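Local atomic coordinates of lectin 2 (Agrocybe aegerita, PDB entry 4TQM), a protein that probably recognises glycans through N-acetylglucosamine, as a lectin folded into a seven-bladed beta-propeller with sugar pockets repeated around it. Residues Glu360-Tyr365 and Gly373-Leu378; Val335-Arg340 and Phe356-Thr361; Leu157-Tyr162 and Ala207-Val212; Phe190-Val195 and Phe216-Gly221. The protein carries 1 engineered substitution. All blocks are in the same frame, centred on the assembly; numbering follows the deposited sequence.

How the contacts relate
Along the chain the order is contact 3, contact 4, contact 2, contact 1, although contacts 3 and 4 interleave: 190-195 lies between the two segments of contact 3. These two, with centres 14 Å apart, meet in the blade of strands 173-177 to 210-213, and both touch the same N-acetylglucosamine. Contacts 1 and 2 share E360 and T361, belong to the blade of strands 339-343 to 376-379, have centres 12 Å apart and touch another such sugar. The centres of contacts 1 and 3 are 43 Å apart, on opposite sides of the chain's centre. The same kind of pocket thus recurs around the propeller, a layout consistent with multivalent glycan binding.

Contact 1. Residues Glu360-Tyr365 and Gly373-Leu378; sequences ETLVSY and GPVKAL. With NAG (2-acetamido-2-deoxy-beta-D-glucopyranose), chain G.
V363 and K376 form an antiparallel hydrogen-bonded pair, V363 N to K376 O at 2.8 Å and K376 N to V363 O at 2.9 Å; L378 N adds a bond to T361 O. Near the connecting turn G373 N reaches Y365 O at 3.1 Å. S364 OG, turned away from its own backbone N (chi1 179°), donates to G373 O at 2.9 Å, and a water bridges Y365 N and P374 O.

Apolar contacts line both faces of the strand pair. On the face of L362 and A377, L362 CB meets V375 CG1 at 3.6 Å, the two side chains crossing at about a right angle, while L362 CD2 rests on A377 CB. On the face of V363, its CG1 touches L378 CD2 at 3.6 Å, its CG2 covers the rim of one face of the Y365 ring, and Y365 OH also abuts L378 CD2.

The sugar is met by L362, whose CD1 comes within 3.4 Å of O3 of the N-acetylglucosamine of chain G. E360 lays its carboxylate near A377 CB. Strands 361-364 and 376-379 thus form the outer beta hairpin of a four-stranded propeller blade.

Contact 2. Residues Val335-Arg340 and Phe356-Thr361; sequences VSKHRR and FGEKET. With GAL (beta-D-galactopyranose), chain B; NAG (2-acetamido-2-deoxy-beta-D-glucopyranose), chain G.
H338 and E358 make a His-carboxylate hydrogen bond at the edge of a propeller blade, where the residues leading into strand 339-343 meet the sugar-binding loop between strands 352-356 and 361-364. H338 NE2 donates to E358 OE1 over 2.8 Å, entering by the anti lone pair, with ring and carboxylate planes 71° apart. ND1 of the same ring is bonded to T334 N, so both imidazole nitrogens have partners. The E358 carboxylate is also gripped by K337: NZ forms a salt bridge to OE2 at 3.1 Å on the syn side, and a weak bond to OE1. A bend at chi2 (73°) swings this carboxylate back toward H338.

R339 and F356 pair their backbones, R339 N to F356 O at 3.0 Å and F356 N to R339 O at 2.8 Å. A water accepts from R339 NH1 and donates to K337 O and F356 O, while R339 NH2 bonds T394 OG1. R339 CB packs on F356 CD2.

E358 N gives its hydrogen to O7 of the N-acetylglucosamine of chain G at 3.0 Å, nearly straight at 168°; D326, Q331 and W333 bind the same sugar. K359 NZ reaches O4 of the attached galactose. The acetamide methyl C8 sits over the centre of the H338 ring, 3.5 Å from H338 CE1, and K337 CB covers the opposite face.

Contact 3. Residues Leu157-Tyr162 and Ala207-Val212; sequences LKDFGY and APAKSV. With NAG (2-acetamido-2-deoxy-beta-D-glucopyranose), chain D.
A207 turns its carbonyl O, not its methyl, to L157 where two blades adjoin; the O lies 3.8 Å from L157 CD2. The second methyl of the same leucine, CD1, approaches P208 CA at 4.1 Å. L157 has CG anti to its amide nitrogen (chi1 169°), a turn that directs both methyls at this bend of the chain; its CD2 also lies in plane at the edge of the F160 ring.

A209 is the meeting point. Its CB lies 3.7 Å from F160 CZ and equally 3.7 Å from D159 OD2, so the methyl touches both the ring and the carboxylate. One water links A209 N to D159 OD2, although its distance to the nitrogen is doubtfully short. The segments belong to successive blades of the beta-propeller: 157-162 leaves the outer strand 154-157 of one, and 207-212 enters the outer strand 210-213 of the next, with a sugar pocket between the blades. D159 serves that pocket with both oxygens: O3 of the N-acetylglucosamine of chain D donates to OD1 at 2.6 Å and its O4 donates to OD2 at 2.6 Å. F160 N donates to D159 OD1 at 2.7 Å from its anti side, 20° out of the carboxylate plane. W167 NE1 adds a weak bond to OD1. F160 and G161 form a G1 beta bulge.

Beyond A209, K210 bonds through its backbone to I197 in strand 195-198, and V212 N reaches V195 O.

Contact 4. Residues Phe190-Val195 and Phe216-Gly221; sequences FGDKHV and FCIDAG. With NAG (2-acetamido-2-deoxy-beta-D-glucopyranose), chain C; GAL (beta-D-galactopyranose), chain E; NAG (2-acetamido-2-deoxy-beta-D-glucopyranose), chain F; NAG (2-acetamido-2-deoxy-beta-D-glucopyranose), chain D.
D192 and D219 meet where two propeller loops pack together beside a bound trisaccharide, 216-221 being shaped by a type I turn from C217 to A220 and a G1 beta bulge in which F216 and C217 face A220. D219 N donates to D192 O at 2.8 Å, and a water joins G191 O to I218 N. The two carboxylates lie side by side, planes 26° apart, with D192 OD1 3.6 Å from D219 OD2. R171 forms salt bridges to both, which would probably offset their mutual repulsion, and H172 also bonds D192 OD1.

The sugars lie along D192: its N donates to O7 of the N-acetylglucosamine of chain D at 3.1 Å, and its OD2 accepts from O2 of the galactose of chain E, at a length so short as to be doubtful. G221 O accepts a hydrogen bond from N2 of another N-acetylglucosamine, chain F, at 2.8 Å.

C217 packs between the loops, its CB 3.2 Å from D192 O and its SG 3.4 Å from H194 O. F190 presents its ring edge to F216 CB, at 3.7 Å from CD1, and V195 CG2 touches the same CB. F190, V195 and F216 all bear on I243 of strand 242-246, joining the blade of 173-177 to 210-213 to the next.

Contact 1. Residues Glu360-Tyr365 and Gly373-Leu378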
# COMPACT_ATOMS: atom_id res chain seq x y z
N GLU A 360 -0.77 -22.23 -6.51
CA GLU A 360 -2.16 -21.84 -6.23
C GLU A 360 -2.27 -20.65 -5.28
O GLU A 360 -1.42 -20.44 -4.41
CB GLU A 360 -2.98 -23.03 -5.72
CG GLU A 360 -2.44 -23.68 -4.45
CD GLU A 360 -3.03 -25.06 -4.22
OE1 GLU A 360 -3.06 -25.51 -3.05
OE2 GLU A 360 -3.48 -25.69 -5.20
N THR A 361 -3.34 -19.87 -5.46
CA THR A 361 -3.66 -18.77 -4.57
C THR A 361 -4.43 -19.32 -3.38
O THR A 361 -5.55 -19.82 -3.53
CB THR A 361 -4.50 -17.69 -5.27
OG1 THR A 361 -3.75 -17.15 -6.37
CG2 THR A 361 -4.85 -16.57 -4.31
N LEU A 362 -3.83 -19.23 -2.20
CA LEU A 362 -4.37 -19.83 -0.99
C LEU A 362 -4.93 -18.77 -0.04
O LEU A 362 -4.52 -17.61 -0.08
CB LEU A 362 -3.28 -20.64 -0.28
CG LEU A 362 -2.74 -21.83 -1.08
CD1 LEU A 362 -1.37 -22.25 -0.57
CD2 LEU A 362 -3.71 -22.99 -1.02
N VAL A 363 -5.86 -19.18 0.82
CA VAL A 363 -6.55 -18.25 1.69
C VAL A 363 -6.72 -18.81 3.10
O VAL A 363 -6.75 -20.02 3.29
CB VAL A 363 -7.94 -17.89 1.10
CG1 VAL A 363 -8.94 -18.99 1.39
CG2 VAL A 363 -8.43 -16.58 1.67
N SER A 364 -6.80 -17.91 4.08
CA SER A 364 -7.14 -18.29 5.44
C SER A 364 -8.06 -17.22 6.02
O SER A 364 -7.70 -16.03 6.05
CB SER A 364 -5.90 -18.45 6.31
OG SER A 364 -6.25 -18.78 7.64
N TYR A 365 -9.24 -17.63 6.47
CA TYR A 365 -10.24 -16.68 6.93
C TYR A 365 -10.15 -16.39 8.43
O TYR A 365 -9.85 -17.27 9.24
CB TYR A 365 -11.65 -17.17 6.57
CG TYR A 365 -11.84 -17.35 5.08
CD1 TYR A 365 -11.97 -16.25 4.24
CD2 TYR A 365 -11.90 -18.61 4.51
CE1 TYR A 365 -12.14 -16.40 2.88
CE2 TYR A 365 -12.08 -18.78 3.15
CZ TYR A 365 -12.20 -17.67 2.34
OH TYR A 365 -12.38 -17.82 0.98
N GLY A 373 -8.72 -19.92 10.32
CA GLY A 373 -9.12 -21.28 9.99
C GLY A 373 -8.17 -21.96 9.03
O GLY A 373 -7.15 -21.39 8.64
N PRO A 374 -8.51 -23.20 8.63
CA PRO A 374 -7.67 -23.99 7.72
C PRO A 374 -7.52 -23.31 6.36
O PRO A 374 -8.44 -22.62 5.91
CB PRO A 374 -8.47 -25.30 7.56
CG PRO A 374 -9.88 -24.93 7.90
CD PRO A 374 -9.77 -23.88 8.97
N VAL A 375 -6.36 -23.49 5.74
CA VAL A 375 -6.08 -22.88 4.45
C VAL A 375 -6.88 -23.54 3.32
O VAL A 375 -6.93 -24.76 3.21
CB VAL A 375 -4.57 -22.95 4.12
CG1 VAL A 375 -4.29 -22.37 2.75
CG2 VAL A 375 -3.76 -22.22 5.19
N LYS A 376 -7.53 -22.72 2.49
CA LYS A 376 -8.25 -23.22 1.32
C LYS A 376 -7.65 -22.65 0.03
O LYS A 376 -7.16 -21.51 0.01
CB LYS A 376 -9.74 -22.87 1.41
CG LYS A 376 -10.47 -23.53 2.57
CD LYS A 376 -11.95 -23.15 2.60
CE LYS A 376 -12.72 -23.72 1.42
NZ LYS A 376 -12.87 -25.21 1.50
N ALA A 377 -7.68 -23.44 -1.03
CA ALA A 377 -7.18 -22.99 -2.33
C ALA A 377 -8.29 -22.32 -3.13
O ALA A 377 -9.29 -22.95 -3.46
CB ALA A 377 -6.59 -24.16 -3.10
N LEU A 378 -8.11 -21.04 -3.43
CA LEU A 378 -9.11 -20.26 -4.15
C LEU A 378 -9.08 -20.55 -5.64
O LEU A 378 -10.12 -20.75 -6.27
CB LEU A 378 -8.91 -18.77 -3.90
CG LEU A 378 -10.08 -18.01 -3.26
CD1 LEU A 378 -11.35 -18.19 -4.09
CD2 LEU A 378 -10.31 -18.49 -1.85
C1 NAG G . 2.86 -25.07 -0.89
C2 NAG G . 2.37 -23.73 -0.35
C3 NAG G . 1.83 -23.91 1.06
C4 NAG G . 0.77 -25.01 1.07
C5 NAG G . 1.28 -26.28 0.39
C6 NAG G . 0.17 -27.32 0.28
C7 NAG G . 3.48 -21.87 -1.41
C8 NAG G . 4.67 -20.97 -1.46
N2 NAG G . 3.43 -22.75 -0.41
O3 NAG G . 1.27 -22.71 1.52
O4 NAG G . 0.41 -25.31 2.40
O5 NAG G . 1.79 -25.99 -0.90
O6 NAG G . -0.94 -26.77 -0.40
O7 NAG G . 2.60 -21.80 -2.26
O HOH W 1 -9.95 -20.60 6.87

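Contact 2. Residues Val335-Arg340 and Phe356-Thr361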
# COMPACT_ATOMS: atom_id res chain seq x y z
N VAL A 335 9.78 -14.15 -0.59
CA VAL A 335 9.40 -12.79 -0.97
C VAL A 335 9.61 -12.54 -2.46
O VAL A 335 8.85 -11.81 -3.10
CB VAL A 335 10.18 -11.75 -0.13
CG1 VAL A 335 9.98 -10.34 -0.67
CG2 VAL A 335 9.75 -11.82 1.33
N SER A 336 10.63 -13.18 -3.02
CA SER A 336 11.01 -12.96 -4.41
C SER A 336 9.99 -13.51 -5.42
O SER A 336 9.91 -13.02 -6.55
CB SER A 336 12.38 -13.56 -4.69
OG SER A 336 12.36 -14.97 -4.52
N LYS A 337 9.23 -14.52 -5.01
CA LYS A 337 8.36 -15.22 -5.95
C LYS A 337 6.87 -15.13 -5.61
O LYS A 337 6.03 -15.15 -6.51
CB LYS A 337 8.79 -16.69 -6.06
CG LYS A 337 10.22 -16.88 -6.52
CD LYS A 337 10.65 -18.33 -6.42
CE LYS A 337 9.70 -19.25 -7.17
NZ LYS A 337 10.10 -20.68 -7.08
N HIS A 338 6.55 -15.03 -4.33
CA HIS A 338 5.16 -15.09 -3.88
C HIS A 338 4.69 -13.78 -3.28
O HIS A 338 5.50 -12.98 -2.80
CB HIS A 338 4.99 -16.22 -2.87
CG HIS A 338 5.67 -17.50 -3.27
ND1 HIS A 338 6.78 -17.99 -2.62
CD2 HIS A 338 5.40 -18.38 -4.26
CE1 HIS A 338 7.16 -19.12 -3.18
NE2 HIS A 338 6.34 -19.38 -4.18
N ARG A 339 3.38 -13.55 -3.30
CA ARG A 339 2.82 -12.35 -2.67
C ARG A 339 1.93 -12.72 -1.49
O ARG A 339 1.34 -13.79 -1.48
CB ARG A 339 2.01 -11.51 -3.66
CG ARG A 339 2.81 -10.89 -4.79
CD ARG A 339 2.85 -11.81 -5.99
NE ARG A 339 3.01 -11.07 -7.24
CZ ARG A 339 2.91 -11.61 -8.44
NH1 ARG A 339 2.65 -12.91 -8.57
NH2 ARG A 339 3.06 -10.86 -9.53
N ARG A 340 1.84 -11.85 -0.50
CA ARG A 340 0.97 -12.10 0.64
C ARG A 340 0.28 -10.82 1.09
O ARG A 340 0.91 -9.77 1.19
CB ARG A 340 1.75 -12.74 1.80
CG ARG A 340 1.98 -14.24 1.63
CD ARG A 340 3.12 -14.73 2.52
NE ARG A 340 4.41 -14.23 2.07
CZ ARG A 340 5.58 -14.59 2.59
NH1 ARG A 340 5.62 -15.46 3.59
NH2 ARG A 340 6.71 -14.08 2.11
N PHE A 356 -0.57 -15.38 -2.80
CA PHE A 356 -0.31 -15.79 -4.16
C PHE A 356 0.97 -16.62 -4.16
O PHE A 356 2.08 -16.07 -4.24
CB PHE A 356 -0.14 -14.56 -5.06
CG PHE A 356 -1.31 -13.62 -5.01
CD1 PHE A 356 -2.37 -13.76 -5.89
CD2 PHE A 356 -1.35 -12.59 -4.07
CE1 PHE A 356 -3.44 -12.89 -5.84
CE2 PHE A 356 -2.43 -11.72 -4.03
CZ PHE A 356 -3.48 -11.88 -4.91
N GLY A 357 0.79 -17.93 -4.07
CA GLY A 357 1.90 -18.86 -3.89
C GLY A 357 2.47 -19.45 -5.16
O GLY A 357 2.35 -18.88 -6.24
N GLU A 358 3.08 -20.63 -5.02
CA GLU A 358 3.83 -21.24 -6.12
C GLU A 358 2.93 -21.77 -7.24
O GLU A 358 3.17 -21.47 -8.41
CB GLU A 358 4.74 -22.36 -5.58
CG GLU A 358 5.69 -22.96 -6.61
CD GLU A 358 6.85 -22.05 -6.97
OE1 GLU A 358 6.96 -20.95 -6.39
OE2 GLU A 358 7.66 -22.43 -7.85
N LYS A 359 1.90 -22.53 -6.88
CA LYS A 359 1.03 -23.14 -7.88
C LYS A 359 -0.46 -22.85 -7.64
O LYS A 359 -1.30 -23.20 -8.47
CB LYS A 359 1.26 -24.65 -7.97
CG LYS A 359 0.56 -25.44 -6.88
CD LYS A 359 0.64 -26.93 -7.13
CE LYS A 359 -0.21 -27.70 -6.12
NZ LYS A 359 0.17 -27.37 -4.71
N GLU A 360 -0.77 -22.23 -6.51
CA GLU A 360 -2.16 -21.84 -6.23
C GLU A 360 -2.27 -20.65 -5.28
O GLU A 360 -1.42 -20.44 -4.41
CB GLU A 360 -2.98 -23.03 -5.72
CG GLU A 360 -2.44 -23.68 -4.45
CD GLU A 360 -3.03 -25.06 -4.22
OE1 GLU A 360 -3.06 -25.51 -3.05
OE2 GLU A 360 -3.48 -25.69 -5.20
N THR A 361 -3.34 -19.87 -5.46
CA THR A 361 -3.66 -18.77 -4.57
C THR A 361 -4.43 -19.32 -3.38
O THR A 361 -5.55 -19.82 -3.53
CB THR A 361 -4.50 -17.69 -5.27
OG1 THR A 361 -3.75 -17.15 -6.37
CG2 THR A 361 -4.85 -16.57 -4.31
C1 GAL B . 6.34 -26.10 -4.05
C2 GAL B . 5.47 -25.17 -3.21
C3 GAL B . 4.21 -25.88 -2.74
C4 GAL B . 3.53 -26.66 -3.86
C5 GAL B . 4.53 -27.43 -4.72
C6 GAL B . 3.86 -28.03 -5.95
O2 GAL B . 6.20 -24.74 -2.08
O3 GAL B . 3.31 -24.91 -2.25
O4 GAL B . 2.79 -25.77 -4.67
O5 GAL B . 5.57 -26.56 -5.13
O6 GAL B . 2.84 -28.92 -5.55
C1 NAG G . 2.86 -25.07 -0.89
C2 NAG G . 2.37 -23.73 -0.35
C3 NAG G . 1.83 -23.91 1.06
C4 NAG G . 0.77 -25.01 1.07
C5 NAG G . 1.28 -26.28 0.39
C6 NAG G . 0.17 -27.32 0.28
C7 NAG G . 3.48 -21.87 -1.41
C8 NAG G . 4.67 -20.97 -1.46
N2 NAG G . 3.43 -22.75 -0.41
O3 NAG G . 1.27 -22.71 1.52
O4 NAG G . 0.41 -25.31 2.40
O5 NAG G . 1.79 -25.99 -0.90
O6 NAG G . -0.94 -26.77 -0.40
O7 NAG G . 2.60 -21.80 -2.26
O HOH W 2 3.14 -15.52 -6.99

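Contact 3. Residues Leu157-Tyr162 and Ala207-Val212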
# COMPACT_ATOMS: atom_id res chain seq x y z
N LEU A 157 4.80 21.86 -3.59
CA LEU A 157 5.68 21.88 -2.42
C LEU A 157 7.10 21.50 -2.79
O LEU A 157 7.35 20.40 -3.29
CB LEU A 157 5.15 20.93 -1.33
CG LEU A 157 6.10 20.64 -0.15
CD1 LEU A 157 6.47 21.91 0.59
CD2 LEU A 157 5.46 19.63 0.80
N LYS A 158 8.04 22.41 -2.55
CA LYS A 158 9.44 22.17 -2.87
C LYS A 158 10.15 21.37 -1.77
O LYS A 158 11.11 21.84 -1.17
CB LYS A 158 10.16 23.50 -3.11
CG LYS A 158 9.76 24.19 -4.40
CD LYS A 158 10.27 25.63 -4.43
CE LYS A 158 10.29 26.19 -5.84
NZ LYS A 158 8.97 26.06 -6.52
N ASP A 159 9.66 20.16 -1.52
CA ASP A 159 10.30 19.26 -0.55
C ASP A 159 9.88 17.82 -0.84
O ASP A 159 9.03 17.58 -1.69
CB ASP A 159 9.91 19.65 0.88
CG ASP A 159 11.03 19.39 1.89
OD1 ASP A 159 11.84 18.47 1.65
OD2 ASP A 159 11.10 20.11 2.91
N PHE A 160 10.49 16.88 -0.12
CA PHE A 160 10.24 15.45 -0.32
C PHE A 160 10.57 15.01 -1.74
O PHE A 160 10.00 14.04 -2.25
CB PHE A 160 8.79 15.08 0.03
CG PHE A 160 8.37 15.50 1.41
CD1 PHE A 160 8.79 14.79 2.53
CD2 PHE A 160 7.54 16.60 1.60
CE1 PHE A 160 8.39 15.17 3.80
CE2 PHE A 160 7.14 16.98 2.87
CZ PHE A 160 7.57 16.26 3.97
N GLY A 161 11.48 15.73 -2.38
CA GLY A 161 11.88 15.43 -3.74
C GLY A 161 13.29 14.88 -3.82
O GLY A 161 14.07 15.03 -2.87
N TYR A 162 13.61 14.25 -4.94
CA TYR A 162 14.95 13.72 -5.14
C TYR A 162 15.98 14.84 -5.07
O TYR A 162 17.02 14.71 -4.43
CB TYR A 162 15.05 12.98 -6.48
CG TYR A 162 16.35 12.23 -6.66
CD1 TYR A 162 16.46 10.89 -6.30
CD2 TYR A 162 17.48 12.87 -7.17
CE1 TYR A 162 17.65 10.21 -6.46
CE2 TYR A 162 18.67 12.19 -7.32
CZ TYR A 162 18.75 10.86 -6.97
OH TYR A 162 19.94 10.18 -7.12
N ALA A 207 1.51 22.25 3.03
CA ALA A 207 2.30 23.18 3.84
C ALA A 207 3.77 22.77 3.91
O ALA A 207 4.09 21.60 3.69
CB ALA A 207 1.71 23.28 5.24
N PRO A 208 4.66 23.73 4.20
CA PRO A 208 6.08 23.41 4.38
C PRO A 208 6.28 22.30 5.42
O PRO A 208 5.51 22.23 6.38
CB PRO A 208 6.67 24.72 4.89
CG PRO A 208 5.81 25.77 4.27
CD PRO A 208 4.42 25.18 4.25
N ALA A 209 7.28 21.45 5.22
CA ALA A 209 7.50 20.30 6.09
C ALA A 209 7.78 20.71 7.54
O ALA A 209 8.46 21.71 7.80
CB ALA A 209 8.64 19.44 5.55
N LYS A 210 7.26 19.93 8.48
CA LYS A 210 7.48 20.15 9.90
C LYS A 210 8.08 18.91 10.55
O LYS A 210 7.51 17.82 10.45
CB LYS A 210 6.16 20.49 10.60
CG LYS A 210 5.52 21.80 10.18
CD LYS A 210 4.27 22.06 11.01
CE LYS A 210 3.83 23.52 10.92
NZ LYS A 210 2.72 23.81 11.87
N SER A 211 9.21 19.09 11.23
CA SER A 211 9.82 18.00 11.99
C SER A 211 8.96 17.66 13.20
O SER A 211 8.73 18.51 14.06
CB SER A 211 11.22 18.40 12.45
OG SER A 211 11.76 17.44 13.34
N VAL A 212 8.48 16.42 13.27
CA VAL A 212 7.60 16.04 14.37
C VAL A 212 8.13 14.88 15.20
O VAL A 212 7.74 14.74 16.36
CB VAL A 212 6.16 15.73 13.89
CG1 VAL A 212 5.53 16.98 13.30
CG2 VAL A 212 6.15 14.59 12.88
C1 NAG D . 16.45 17.84 5.50
C2 NAG D . 15.23 17.12 4.91
C3 NAG D . 14.40 18.11 4.11
C4 NAG D . 14.06 19.33 4.96
C5 NAG D . 15.32 19.93 5.58
C6 NAG D . 14.96 21.07 6.53
C7 NAG D . 15.66 14.75 4.51
C8 NAG D . 15.84 13.70 3.46
N2 NAG D . 15.66 16.01 4.08
O3 NAG D . 13.21 17.51 3.67
O4 NAG D . 13.41 20.30 4.18
O5 NAG D . 16.05 18.95 6.28
O6 NAG D . 16.08 21.42 7.30
O7 NAG D . 15.55 14.42 5.69
O HOH W 3 8.99 22.18 3.58

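Contact 4. Residues Phe190-Val195 and Phe216-Gly221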
# COMPACT_ATOMS: atom_id res chain seq x y z
N PHE A 190 9.71 9.94 6.39
CA PHE A 190 10.80 9.44 7.21
C PHE A 190 12.10 9.79 6.51
O PHE A 190 12.55 9.08 5.61
CB PHE A 190 10.67 7.93 7.38
CG PHE A 190 9.41 7.49 8.07
CD1 PHE A 190 9.42 7.14 9.41
CD2 PHE A 190 8.20 7.43 7.38
CE1 PHE A 190 8.26 6.74 10.05
CE2 PHE A 190 7.04 7.03 8.02
CZ PHE A 190 7.07 6.69 9.36
N GLY A 191 12.70 10.91 6.93
CA GLY A 191 13.92 11.41 6.32
C GLY A 191 15.18 10.89 7.00
O GLY A 191 15.22 9.75 7.46
N ASP A 192 16.21 11.73 7.05
CA ASP A 192 17.48 11.35 7.67
C ASP A 192 17.43 11.42 9.19
O ASP A 192 17.72 10.44 9.88
CB ASP A 192 18.61 12.23 7.16
CG ASP A 192 19.06 11.87 5.76
OD1 ASP A 192 19.27 10.66 5.50
OD2 ASP A 192 19.18 12.78 4.92
N LYS A 193 17.05 12.58 9.71
CA LYS A 193 17.14 12.82 11.15
C LYS A 193 15.79 13.08 11.80
O LYS A 193 15.69 13.16 13.03
CB LYS A 193 18.10 13.98 11.43
CG LYS A 193 19.54 13.67 11.05
CD LYS A 193 20.47 14.87 11.27
CE LYS A 193 20.77 15.11 12.74
NZ LYS A 193 19.69 15.87 13.45
N HIS A 194 14.74 13.21 10.98
CA HIS A 194 13.42 13.54 11.49
C HIS A 194 12.30 12.91 10.67
O HIS A 194 12.40 12.79 9.44
CB HIS A 194 13.20 15.06 11.49
CG HIS A 194 14.32 15.85 12.11
ND1 HIS A 194 14.45 16.02 13.47
CD2 HIS A 194 15.35 16.52 11.55
CE1 HIS A 194 15.52 16.75 13.73
NE2 HIS A 194 16.08 17.07 12.57
N VAL A 195 11.25 12.48 11.35
CA VAL A 195 9.98 12.23 10.69
C VAL A 195 9.31 13.59 10.57
O VAL A 195 9.07 14.27 11.59
CB VAL A 195 9.07 11.28 11.49
CG1 VAL A 195 7.69 11.21 10.85
CG2 VAL A 195 9.69 9.89 11.58
N PHE A 216 12.73 6.86 14.19
CA PHE A 216 12.23 6.14 13.01
C PHE A 216 12.99 6.42 11.71
O PHE A 216 12.47 6.17 10.62
CB PHE A 216 10.73 6.40 12.78
CG PHE A 216 9.84 5.83 13.85
CD1 PHE A 216 9.79 4.47 14.09
CD2 PHE A 216 9.04 6.67 14.61
CE1 PHE A 216 8.96 3.95 15.07
CE2 PHE A 216 8.21 6.16 15.60
CZ PHE A 216 8.17 4.79 15.82
N CYS A 217 14.21 6.93 11.82
CA CYS A 217 14.95 7.34 10.63
C CYS A 217 16.35 6.75 10.57
O CYS A 217 16.87 6.25 11.57
CB CYS A 217 15.01 8.87 10.54
SG CYS A 217 13.40 9.66 10.37
N ILE A 218 16.95 6.81 9.39
CA ILE A 218 18.26 6.21 9.18
C ILE A 218 19.34 6.80 10.10
O ILE A 218 20.22 6.08 10.57
CB ILE A 218 18.68 6.26 7.69
CG1 ILE A 218 19.93 5.41 7.44
CG2 ILE A 218 18.84 7.70 7.20
CD1 ILE A 218 20.23 5.18 5.98
N ASP A 219 19.24 8.10 10.38
CA ASP A 219 20.21 8.77 11.24
C ASP A 219 19.59 9.22 12.56
O ASP A 219 20.14 10.06 13.28
CB ASP A 219 20.83 9.97 10.52
CG ASP A 219 21.59 9.56 9.27
OD1 ASP A 219 22.28 8.51 9.30
OD2 ASP A 219 21.51 10.29 8.26
N ALA A 220 18.43 8.65 12.89
CA ALA A 220 17.78 8.89 14.17
C ALA A 220 17.15 7.59 14.65
O ALA A 220 15.97 7.34 14.42
CB ALA A 220 16.72 9.97 14.05
N GLY A 221 17.96 6.75 15.30
CA GLY A 221 17.50 5.45 15.76
C GLY A 221 18.08 4.30 14.95
O GLY A 221 17.90 3.13 15.30
C1 NAG C . 24.19 11.88 7.19
C2 NAG C . 24.32 13.02 8.19
C3 NAG C . 22.98 13.75 8.28
C4 NAG C . 22.51 14.17 6.90
C5 NAG C . 22.56 13.01 5.91
C6 NAG C . 22.28 13.49 4.50
C7 NAG C . 25.97 12.15 9.75
C8 NAG C . 27.01 13.23 9.62
N2 NAG C . 24.71 12.50 9.49
O1 NAG C . 25.42 11.18 7.07
O3 NAG C . 23.08 14.89 9.11
O4 NAG C . 21.18 14.63 6.99
O5 NAG C . 23.84 12.39 5.93
O6 NAG C . 23.11 14.59 4.21
O7 NAG C . 26.29 11.01 10.07
C1 GAL E . 20.75 15.99 6.74
C2 GAL E . 19.28 15.80 6.37
C3 GAL E . 18.54 17.13 6.42
C4 GAL E . 18.82 17.86 7.74
C5 GAL E . 20.32 17.88 8.04
C6 GAL E . 20.63 18.50 9.40
O2 GAL E . 19.19 15.25 5.08
O3 GAL E . 17.15 16.88 6.32
O4 GAL E . 18.14 17.21 8.79
O5 GAL E . 20.82 16.56 8.03
O6 GAL E . 20.45 19.90 9.33
C1 NAG F . 16.86 1.60 19.15
C2 NAG F . 15.71 1.90 18.20
C3 NAG F . 15.29 3.36 18.33
C4 NAG F . 15.02 3.72 19.79
C5 NAG F . 16.17 3.28 20.70
C6 NAG F . 15.79 3.46 22.17
C7 NAG F . 15.67 0.51 16.20
C8 NAG F . 15.93 0.43 14.72
N2 NAG F . 16.10 1.60 16.83
O3 NAG F . 14.13 3.60 17.57
O4 NAG F . 14.83 5.11 19.93
O5 NAG F . 16.49 1.92 20.48
O6 NAG F . 16.84 3.00 22.99
O7 NAG F . 15.09 -0.42 16.77
C1 NAG D . 16.45 17.84 5.50
C2 NAG D . 15.23 17.12 4.91
C3 NAG D . 14.40 18.11 4.11
C4 NAG D . 14.06 19.33 4.96
C5 NAG D . 15.32 19.93 5.58
C6 NAG D . 14.96 21.07 6.53
C7 NAG D . 15.66 14.75 4.51
C8 NAG D . 15.84 13.70 3.46
N2 NAG D . 15.66 16.01 4.08
O3 NAG D . 13.21 17.51 3.67
O4 NAG D . 13.41 20.30 4.18
O5 NAG D . 16.05 18.95 6.28
O6 NAG D . 16.08 21.42 7.30
O7 NAG D . 15.55 14.42 5.69
O HOH W 4 14.89 7.17 7.38